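Long-range contacts in vinylacetyl-CoA Delta-isomerase (Nitrosopumilus maritimus SCM1, PDB 6VJR), which probably dehydrates 4-hydroxybutyryl-CoA and isomerises vinylacetyl-CoA, using FAD, a [4Fe-4S] cluster and an additional iron ion: residues V67-E75 with F98-N108; S237-D245 with L391-H399. All coordinates share one frame; numbering follows the deposited sequence.

Contact 1 (V67-E75 with F98-N108). With SF4 (iron/sulfur cluster), chain E.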
loop_
_atom_site.group_PDB
_atom_site.type_symbol
_atom_site.label_atom_id
_atom_site.label_comp_id
_atom_site.label_asym_id
_atom_site.label_seq_id
_atom_site.Cartn_x
_atom_site.Cartn_y
_atom_site.Cartn_z
ATOM N N VAL A 67 -30.765 -16.896 26.606
ATOM C CA VAL A 67 -29.966 -15.795 27.117
ATOM C C VAL A 67 -29.530 -14.873 25.982
ATOM O O VAL A 67 -29.429 -15.268 24.836
ATOM C CB VAL A 67 -28.726 -16.262 27.911
ATOM C CG1 VAL A 67 -29.127 -17.218 29.033
ATOM C CG2 VAL A 67 -27.703 -16.950 27.021
ATOM N N ASN A 68 -29.269 -13.619 26.321
ATOM C CA ASN A 68 -28.653 -12.720 25.363
ATOM C C ASN A 68 -27.331 -13.345 24.898
ATOM O O ASN A 68 -26.553 -13.823 25.705
ATOM C CB ASN A 68 -28.476 -11.336 25.970
ATOM C CG ASN A 68 -28.076 -10.319 24.935
ATOM O OD1 ASN A 68 -26.931 -10.302 24.489
ATOM N ND2 ASN A 68 -29.008 -9.464 24.550
ATOM N N ARG A 69 -27.069 -13.293 23.584
ATOM C CA ARG A 69 -25.859 -13.906 23.032
ATOM C C ARG A 69 -24.576 -13.303 23.615
ATOM O O ARG A 69 -23.585 -14.002 23.725
ATOM C CB ARG A 69 -25.852 -13.919 21.499
ATOM C CG ARG A 69 -24.651 -14.632 20.898
ATOM C CD ARG A 69 -24.823 -14.790 19.423
ATOM N NE ARG A 69 -26.031 -15.477 18.974
ATOM C CZ ARG A 69 -26.280 -16.772 19.057
ATOM N NH1 ARG A 69 -27.399 -17.232 18.531
ATOM N NH2 ARG A 69 -25.421 -17.621 19.594
ATOM N N PHE A 70 -24.611 -12.064 24.094
ATOM C CA PHE A 70 -23.450 -11.495 24.767
ATOM C C PHE A 70 -23.112 -12.179 26.086
ATOM O O PHE A 70 -21.991 -12.040 26.574
ATOM C CB PHE A 70 -23.601 -9.992 24.997
ATOM C CG PHE A 70 -23.450 -9.177 23.734
ATOM C CD1 PHE A 70 -22.196 -8.997 23.170
ATOM C CD2 PHE A 70 -24.537 -8.621 23.096
ATOM C CE1 PHE A 70 -22.036 -8.219 22.034
ATOM C CE2 PHE A 70 -24.381 -7.855 21.956
ATOM C CZ PHE A 70 -23.132 -7.631 21.441
ATOM N N LEU A 71 -24.038 -12.973 26.646
ATOM C CA LEU A 71 -23.796 -13.659 27.919
ATOM C C LEU A 71 -23.576 -15.160 27.724
ATOM O O LEU A 71 -23.512 -15.923 28.706
ATOM C CB LEU A 71 -25.011 -13.416 28.820
ATOM C CG LEU A 71 -25.229 -11.977 29.296
ATOM C CD1 LEU A 71 -26.615 -11.792 29.920
ATOM C CD2 LEU A 71 -24.138 -11.628 30.264
ATOM N N HIS A 72 -23.562 -15.584 26.465
ATOM C CA HIS A 72 -23.500 -16.995 26.125
ATOM C C HIS A 72 -22.066 -17.497 25.997
ATOM O O HIS A 72 -21.246 -16.886 25.327
ATOM C CB HIS A 72 -24.286 -17.260 24.849
ATOM C CG HIS A 72 -24.285 -18.679 24.427
ATOM N ND1 HIS A 72 -24.872 -19.684 25.167
ATOM C CD2 HIS A 72 -23.952 -19.239 23.262
ATOM C CE1 HIS A 72 -24.781 -20.822 24.472
ATOM N NE2 HIS A 72 -24.264 -20.561 23.292
ATOM N N ILE A 73 -21.805 -18.646 26.633
ATOM C CA ILE A 73 -20.530 -19.338 26.556
ATOM C C ILE A 73 -20.641 -20.294 25.352
ATOM O O ILE A 73 -21.479 -21.191 25.298
ATOM C CB ILE A 73 -20.184 -20.086 27.844
ATOM C CG1 ILE A 73 -20.160 -19.198 29.113
ATOM C CG2 ILE A 73 -18.899 -20.859 27.652
ATOM C CD1 ILE A 73 -19.150 -18.094 29.139
ATOM N N ALA A 74 -19.837 -19.995 24.330
ATOM C CA ALA A 74 -19.988 -20.619 23.014
ATOM C C ALA A 74 -19.783 -22.126 23.095
ATOM O O ALA A 74 -18.794 -22.584 23.634
ATOM C CB ALA A 74 -18.991 -20.004 22.057
ATOM N N GLU A 75 -20.741 -22.869 22.536
ATOM C CA GLU A 75 -20.814 -24.311 22.674
ATOM C C GLU A 75 -20.427 -25.028 21.381
ATOM O O GLU A 75 -20.431 -26.254 21.363
ATOM C CB GLU A 75 -22.212 -24.794 23.101
ATOM C CG GLU A 75 -22.743 -24.100 24.346
ATOM C CD GLU A 75 -24.079 -24.560 24.914
ATOM O OE1 GLU A 75 -24.671 -25.518 24.359
ATOM O OE2 GLU A 75 -24.526 -23.938 25.930
ATOM N N PHE A 98 -20.855 -0.651 20.576
ATOM C CA PHE A 98 -22.018 -0.983 21.388
ATOM C C PHE A 98 -21.562 -1.742 22.653
ATOM O O PHE A 98 -22.371 -2.310 23.355
ATOM C CB PHE A 98 -23.094 -1.702 20.542
ATOM C CG PHE A 98 -22.511 -2.740 19.595
ATOM C CD1 PHE A 98 -22.187 -4.006 20.060
ATOM C CD2 PHE A 98 -22.118 -2.395 18.284
ATOM C CE1 PHE A 98 -21.637 -4.958 19.191
ATOM C CE2 PHE A 98 -21.549 -3.345 17.446
ATOM C CZ PHE A 98 -21.315 -4.624 17.900
ATOM N N GLN A 99 -20.243 -1.867 22.845
ATOM C CA GLN A 99 -19.615 -2.051 24.151
ATOM C C GLN A 99 -19.635 -3.462 24.735
ATOM O O GLN A 99 -18.753 -3.775 25.534
ATOM C CB GLN A 99 -20.225 -1.073 25.145
ATOM C CG GLN A 99 -19.938 0.368 24.791
ATOM C CD GLN A 99 -21.031 1.336 25.170
ATOM O OE1 GLN A 99 -21.279 1.586 26.362
ATOM N NE2 GLN A 99 -21.678 1.915 24.156
ATOM N N ARG A 100 -20.630 -4.293 24.441
ATOM C CA ARG A 100 -20.861 -5.490 25.260
ATOM C C ARG A 100 -19.991 -6.706 24.821
ATOM O O ARG A 100 -19.991 -7.769 25.481
ATOM C CB ARG A 100 -22.359 -5.737 25.065
ATOM C CG ARG A 100 -23.099 -6.300 26.259
ATOM C CD ARG A 100 -24.608 -6.223 26.159
ATOM N NE ARG A 100 -25.143 -7.239 27.062
ATOM C CZ ARG A 100 -26.391 -7.570 27.136
ATOM N NH1 ARG A 100 -27.263 -7.036 26.317
ATOM N NH2 ARG A 100 -26.774 -8.479 28.046
ATOM N N CYS A 101 -19.246 -6.566 23.714
ATOM C CA CYS A 101 -18.389 -7.629 23.182
ATOM C C CYS A 101 -17.288 -7.941 24.198
ATOM O O CYS A 101 -16.859 -9.079 24.300
ATOM C CB CYS A 101 -17.729 -7.269 21.841
ATOM S SG CYS A 101 -18.934 -6.665 20.633
ATOM N N VAL A 102 -16.726 -6.916 24.876
ATOM C CA VAL A 102 -15.565 -7.140 25.738
ATOM C C VAL A 102 -15.881 -8.158 26.834
ATOM O O VAL A 102 -15.126 -9.120 27.102
ATOM C CB VAL A 102 -15.062 -5.820 26.350
ATOM C CG1 VAL A 102 -13.680 -6.018 26.915
ATOM C CG2 VAL A 102 -15.050 -4.694 25.348
ATOM N N GLY A 103 -17.046 -7.971 27.463
ATOM C CA GLY A 103 -17.473 -8.869 28.538
ATOM C C GLY A 103 -17.749 -10.284 28.033
ATOM O O GLY A 103 -17.459 -11.278 28.719
ATOM N N MET A 104 -18.329 -10.385 26.828
ATOM C CA MET A 104 -18.581 -11.685 26.218
ATOM C C MET A 104 -17.282 -12.452 25.986
ATOM O O MET A 104 -17.154 -13.600 26.405
ATOM C CB MET A 104 -19.322 -11.496 24.894
ATOM C CG MET A 104 -19.619 -12.748 24.138
ATOM S SD MET A 104 -20.427 -12.394 22.555
ATOM C CE MET A 104 -19.077 -11.637 21.670
ATOM N N ASP A 105 -16.255 -11.749 25.464
ATOM C CA ASP A 105 -14.960 -12.367 25.205
ATOM C C ASP A 105 -14.240 -12.705 26.522
ATOM O O ASP A 105 -13.570 -13.740 26.635
ATOM C CB ASP A 105 -14.221 -11.453 24.238
ATOM C CG ASP A 105 -14.850 -11.355 22.839
ATOM O OD1 ASP A 105 -15.527 -12.335 22.402
ATOM O OD2 ASP A 105 -14.608 -10.338 22.136
ATOM N N ALA A 106 -14.344 -11.815 27.511
ATOM C CA ALA A 106 -13.792 -12.072 28.834
ATOM C C ALA A 106 -14.395 -13.345 29.432
ATOM O O ALA A 106 -13.648 -14.192 29.925
ATOM C CB ALA A 106 -14.036 -10.877 29.750
ATOM N N MET A 107 -15.718 -13.492 29.352
ATOM C CA MET A 107 -16.392 -14.635 29.980
ATOM C C MET A 107 -15.993 -15.936 29.286
ATOM O O MET A 107 -15.770 -16.964 29.925
ATOM C CB MET A 107 -17.908 -14.446 30.034
ATOM C CG MET A 107 -18.211 -13.350 31.047
ATOM S SD MET A 107 -19.812 -13.421 31.813
ATOM C CE MET A 107 -20.645 -12.973 30.302
ATOM N N ASN A 108 -15.963 -15.890 27.952
ATOM C CA ASN A 108 -15.598 -17.060 27.176
ATOM C C ASN A 108 -14.165 -17.498 27.531
ATOM O O ASN A 108 -13.896 -18.669 27.701
ATOM C CB ASN A 108 -15.882 -16.827 25.700
ATOM C CG ASN A 108 -17.333 -17.146 25.367
ATOM O OD1 ASN A 108 -17.675 -18.266 24.985
ATOM N ND2 ASN A 108 -18.211 -16.177 25.537
HETATM FE FE1 SF4 E . -14.981 -3.789 20.576
HETATM FE FE2 SF4 E . -16.483 -3.165 18.361
HETATM FE FE3 SF4 E . -17.079 -2.093 20.655
HETATM FE FE4 SF4 E . -17.697 -4.664 20.203
HETATM S S1 SF4 E . -18.631 -2.877 19.228
HETATM S S2 SF4 E . -16.680 -3.791 22.134
HETATM S S3 SF4 E . -15.813 -5.298 18.985
HETATM S S4 SF4 E . -15.094 -1.811 19.576
#

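Contact 2 (S237-D245 with L391-H399). With NA (sodium ion), chain K; NA (sodium ion), chain L; SO4 (sulfate ion), chain H.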
loop_
_atom_site.group_PDB
_atom_site.type_symbol
_atom_site.label_atom_id
_atom_site.label_comp_id
_atom_site.label_asym_id
_atom_site.label_seq_id
_atom_site.Cartn_x
_atom_site.Cartn_y
_atom_site.Cartn_z
ATOM N N SER A 237 -22.388 16.848 21.518
ATOM C CA SER A 237 -23.512 16.155 22.119
ATOM C C SER A 237 -24.279 17.059 23.083
ATOM O O SER A 237 -25.473 16.870 23.255
ATOM C CB SER A 237 -23.052 14.906 22.842
ATOM O OG SER A 237 -22.219 15.235 23.949
ATOM N N MET A 238 -23.567 17.962 23.759
ATOM C CA MET A 238 -24.108 18.827 24.786
ATOM C C MET A 238 -24.688 20.119 24.214
ATOM O O MET A 238 -25.273 20.893 24.966
ATOM C CB MET A 238 -23.019 19.148 25.816
ATOM C CG MET A 238 -22.548 17.882 26.503
ATOM S SD MET A 238 -20.996 17.999 27.405
ATOM C CE MET A 238 -21.401 19.219 28.660
ATOM N N GLU A 239 -24.464 20.373 22.923
ATOM C CA GLU A 239 -25.023 21.529 22.245
ATOM C C GLU A 239 -26.438 21.188 21.794
ATOM O O GLU A 239 -26.717 20.050 21.445
ATOM C CB GLU A 239 -24.260 21.906 20.970
ATOM C CG GLU A 239 -22.756 22.132 21.116
ATOM C CD GLU A 239 -22.022 22.112 19.763
ATOM O OE1 GLU A 239 -20.753 22.233 19.807
ATOM O OE2 GLU A 239 -22.709 21.975 18.665
ATOM N N GLU A 240 -27.311 22.187 21.803
ATOM C CA GLU A 240 -28.631 22.035 21.231
ATOM C C GLU A 240 -28.449 21.804 19.739
ATOM O O GLU A 240 -27.517 22.318 19.094
ATOM C CB GLU A 240 -29.527 23.255 21.457
ATOM C CG GLU A 240 -29.745 23.529 22.935
ATOM C CD GLU A 240 -31.038 22.964 23.497
ATOM O OE1 GLU A 240 -31.271 21.748 23.319
ATOM O OE2 GLU A 240 -31.818 23.754 24.095
ATOM N N GLY A 241 -29.320 20.970 19.226
ATOM C CA GLY A 241 -29.317 20.583 17.834
ATOM C C GLY A 241 -28.598 19.250 17.683
ATOM O O GLY A 241 -27.626 18.972 18.389
ATOM N N ASP A 242 -29.047 18.452 16.716
ATOM C CA ASP A 242 -28.523 17.116 16.533
ATOM C C ASP A 242 -27.746 16.935 15.224
ATOM O O ASP A 242 -27.094 15.916 15.064
ATOM C CB ASP A 242 -29.664 16.115 16.616
ATOM C CG ASP A 242 -30.260 15.933 18.009
ATOM O OD1 ASP A 242 -29.600 16.337 19.024
ATOM O OD2 ASP A 242 -31.376 15.373 18.077
ATOM N N ILE A 243 -27.806 17.875 14.282
ATOM C CA ILE A 243 -27.149 17.679 13.004
ATOM C C ILE A 243 -25.629 17.596 13.153
ATOM O O ILE A 243 -25.031 16.691 12.596
ATOM C CB ILE A 243 -27.597 18.730 11.989
ATOM C CG1 ILE A 243 -29.082 18.604 11.650
ATOM C CG2 ILE A 243 -26.716 18.696 10.752
ATOM C CD1 ILE A 243 -29.577 19.648 10.670
ATOM N N ASP A 244 -25.020 18.503 13.923
ATOM C CA ASP A 244 -23.564 18.574 13.957
ATOM C C ASP A 244 -22.942 17.357 14.643
ATOM O O ASP A 244 -21.782 17.050 14.433
ATOM C CB ASP A 244 -23.092 19.900 14.530
ATOM C CG ASP A 244 -23.485 21.112 13.703
ATOM O OD1 ASP A 244 -23.861 20.890 12.539
ATOM O OD2 ASP A 244 -23.430 22.257 14.237
ATOM N N ASP A 245 -23.722 16.606 15.424
ATOM C CA ASP A 245 -23.267 15.370 16.027
ATOM C C ASP A 245 -22.966 14.250 15.008
ATOM O O ASP A 245 -22.216 13.294 15.324
ATOM C CB ASP A 245 -24.310 14.764 16.972
ATOM C CG ASP A 245 -24.910 15.633 18.079
ATOM O OD1 ASP A 245 -24.947 16.864 17.949
ATOM O OD2 ASP A 245 -25.341 15.084 19.109
ATOM N N LEU A 391 -18.152 22.727 6.684
ATOM C CA LEU A 391 -19.568 23.034 6.782
ATOM C C LEU A 391 -19.883 23.937 7.988
ATOM O O LEU A 391 -19.433 23.680 9.120
ATOM C CB LEU A 391 -20.246 21.691 7.015
ATOM C CG LEU A 391 -21.766 21.699 6.904
ATOM C CD1 LEU A 391 -22.235 22.044 5.488
ATOM C CD2 LEU A 391 -22.270 20.347 7.315
ATOM N N PRO A 392 -20.679 25.005 7.812
ATOM C CA PRO A 392 -21.136 25.809 8.953
ATOM C C PRO A 392 -22.040 25.023 9.917
ATOM O O PRO A 392 -22.585 23.958 9.559
ATOM C CB PRO A 392 -21.867 26.958 8.311
ATOM C CG PRO A 392 -21.221 27.071 6.922
ATOM C CD PRO A 392 -21.005 25.622 6.520
ATOM N N SER A 393 -22.149 25.543 11.138
ATOM C CA SER A 393 -22.929 24.919 12.196
ATOM C C SER A 393 -24.426 24.897 11.883
ATOM O O SER A 393 -24.951 25.695 11.108
ATOM C CB SER A 393 -22.716 25.661 13.509
ATOM O OG SER A 393 -23.462 26.881 13.575
ATOM N N GLU A 394 -25.122 23.973 12.550
ATOM C CA GLU A 394 -26.578 23.951 12.500
ATOM C C GLU A 394 -27.193 25.255 13.001
ATOM O O GLU A 394 -28.196 25.704 12.468
ATOM C CB GLU A 394 -27.122 22.776 13.308
ATOM C CG GLU A 394 -28.637 22.691 13.226
ATOM C CD GLU A 394 -29.292 21.535 13.940
ATOM O OE1 GLU A 394 -28.586 20.721 14.552
ATOM O OE2 GLU A 394 -30.541 21.444 13.824
ATOM N N LYS A 395 -26.599 25.882 14.010
ATOM C CA LYS A 395 -27.082 27.182 14.484
ATOM C C LYS A 395 -27.071 28.228 13.367
ATOM O O LYS A 395 -27.991 29.044 13.286
ATOM C CB LYS A 395 -26.253 27.650 15.675
ATOM C CG LYS A 395 -26.570 26.875 16.939
ATOM C CD LYS A 395 -25.765 27.349 18.134
ATOM C CE LYS A 395 -26.315 26.893 19.447
ATOM N NZ LYS A 395 -26.305 25.446 19.543
ATOM N N ASP A 396 -26.053 28.183 12.486
ATOM C CA ASP A 396 -26.057 29.032 11.301
ATOM C C ASP A 396 -27.128 28.616 10.296
ATOM O O ASP A 396 -27.799 29.471 9.734
ATOM C CB ASP A 396 -24.632 29.128 10.777
ATOM C CG ASP A 396 -23.713 29.776 11.800
ATOM O OD1 ASP A 396 -23.972 30.947 12.139
ATOM O OD2 ASP A 396 -22.799 29.098 12.294
ATOM N N PHE A 397 -27.297 27.317 10.054
ATOM C CA PHE A 397 -28.333 26.823 9.151
ATOM C C PHE A 397 -29.751 27.252 9.578
ATOM O O PHE A 397 -30.625 27.455 8.733
ATOM C CB PHE A 397 -28.230 25.293 9.100
ATOM C CG PHE A 397 -29.156 24.673 8.082
ATOM C CD1 PHE A 397 -28.986 24.967 6.745
ATOM C CD2 PHE A 397 -30.160 23.794 8.455
ATOM C CE1 PHE A 397 -29.831 24.405 5.796
ATOM C CE2 PHE A 397 -31.032 23.276 7.497
ATOM C CZ PHE A 397 -30.841 23.549 6.179
ATOM N N ARG A 398 -29.981 27.385 10.888
ATOM C CA ARG A 398 -31.298 27.707 11.438
ATOM C C ARG A 398 -31.466 29.219 11.624
ATOM O O ARG A 398 -32.560 29.690 11.955
ATOM C CB ARG A 398 -31.536 27.021 12.782
ATOM C CG ARG A 398 -31.440 25.523 12.743
ATOM C CD ARG A 398 -32.415 24.851 11.888
ATOM N NE ARG A 398 -32.289 23.418 12.210
ATOM C CZ ARG A 398 -32.829 22.476 11.454
ATOM N NH1 ARG A 398 -32.679 21.199 11.771
ATOM N NH2 ARG A 398 -33.541 22.831 10.397
ATOM N N HIS A 399 -30.393 29.983 11.342
ATOM C CA HIS A 399 -30.388 31.417 11.595
ATOM C C HIS A 399 -31.236 32.140 10.538
ATOM O O HIS A 399 -31.194 31.789 9.377
ATOM C CB HIS A 399 -28.944 31.921 11.562
ATOM C CG HIS A 399 -28.795 33.334 12.001
ATOM N ND1 HIS A 399 -28.991 34.395 11.145
ATOM C CD2 HIS A 399 -28.495 33.862 13.196
ATOM C CE1 HIS A 399 -28.839 35.523 11.833
ATOM N NE2 HIS A 399 -28.518 35.224 13.076
HETATM NA NA NA K . -25.725 18.541 19.486
HETATM NA NA NA L . -27.612 15.978 22.634
HETATM S S SO4 H . -22.479 26.722 20.750
HETATM O O1 SO4 H . -21.833 26.024 19.674
HETATM O O2 SO4 H . -21.671 26.602 21.940
HETATM O O3 SO4 H . -23.771 26.130 20.987
HETATM O O4 SO4 H . -22.646 28.118 20.407
HETATM O O HOH W 1 -23.898 24.349 18.226
HETATM O O HOH W 2 -25.021 20.552 18.120
HETATM O O HOH W 3 -26.328 24.939 22.550
HETATM O O HOH W 4 -31.485 19.326 15.232
HETATM O O HOH W 5 -26.914 16.746 20.417
HETATM O O HOH W 6 -29.587 14.743 21.435
HETATM O O HOH W 7 -26.136 20.516 15.586
HETATM O O HOH W 8 -24.773 24.090 15.854
HETATM O O HOH W 9 -26.854 13.648 23.164
HETATM O O HOH W 10 -29.038 15.819 24.075
#

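Contact 1 (V67-E75 with F98-N108)
F70 and R100 carry much of this contact, a worked example of an aromatic ring covered on one face by the aliphatic part of an arginine. CB of R100 stands over the centre of that face, 3.8 Å from the centroid of F70, in a CH-pi contact. The R100 chain runs on, extended from CG to NE, and its guanidinium lies only 17° from the plane of that ring. Beyond it the N68 amide stacks over a guanidinium face from the opposite direction, while CD1 of L71 comes in at its edge. N68 ND2 and R100 NH1 are both donors; NH1 is satisfied by T45 instead. N68 OD1 turns back to accept from the backbone N of F70 in an Asx turn.

The CE1-CZ rim of F70 points to the residues that line the cluster. Its CZ meets CE1 of F98 at 3.8 Å, the two side chains crossing near a right angle, and F98 carries cluster sulfur S1 over its ring centre. SG of C101, bound to cluster iron FE4 at 2.4 Å, sits at the F70 edge, whereas SD of M104 approaches obliquely in a Met-aromatic contact.

Farther along, N108 works through both ends of its amide. OD1 accepts from A74 N at 2.8 Å in the carbonyl plane, and ND2 donates to H72 O at 3.1 Å and also to M104 O. With chi1 at -85°, the amide leans back over its own helix, which explains that third bond.

The turn after strand 66-68 thus packs on the first turns of helix 101-121, with helices 36-51 and 77-94 also touching F70.

Contact 2 (S237-D245 with L391-H399)
S393 meets the 237-245 loop through CA and CB, which lie beside OD2 of D244. At the N-cap of the short helix 394-397, its OG accepts from D396 N at 3.1 Å and donates to D396 OD2.

E394 follows and is gripped at both its ends. Its backbone N donates to D244 OD2 (2.9 Å), met on the syn side in a nearly straight bond of 168°. CG lies anti to the backbone N (chi1 -178°) and the chain is fully extended, which brings OE1 to I243 N at 3.0 Å, the donor standing above the carboxylate plane. The two side chains cross at about a right angle. Water 7 links OE1 to D244 N, and water 4 links OE2 to D242 N. An alanine here would remove the carboxylate and would probably leave I243 N without its acceptor and R398 without its charged mate.

K395 curls at its last torsion (chi4 62°), and NZ makes a weak bond to a sulfate, probably from the crystallisation liquor, and meets waters 1 and 3, which join it to E239 OE2 and E240 N. R398 closes the row: NE and NH1 grip E394 OE2 side-on, the NH1 pair a salt bridge of 3.0 Å, while NH1 also touches CD1 of I243 at 3.6 Å.

D244 and E394 thus accept from backbone N-H groups across the contact, their charge likely balanced by R398, R426 and R230 of the second subunit, which is also salt-bridged to E239 OE2. E239 O, G241 O and D245 OD1, with R236 O, bind one sodium ion, consistent with a loop whose path is held partly by the metal.

How the contacts relate
Read from the N terminus, the chain closes one short loop and one long one. Contact 1 comes first: the 22 residues between its segments are mostly helix 77-94, and both ends lie in the N-terminal region of the 4-hydroxyphenylacetate 3-hydroxylase family. Contact 2 opens only later and spans 145 residues, largely helical, to join a loop between strands 224-228 and 254-259 to the short helix 394-397 in the C-terminal region, of the acyl-CoA dehydrogenase clan. The two follow in series, neither nested nor crossed. Their centres lie about 37 Å apart, contact 1 buried beside the cluster, contact 2 peripheral, partly buried and in direct contact with the second subunit.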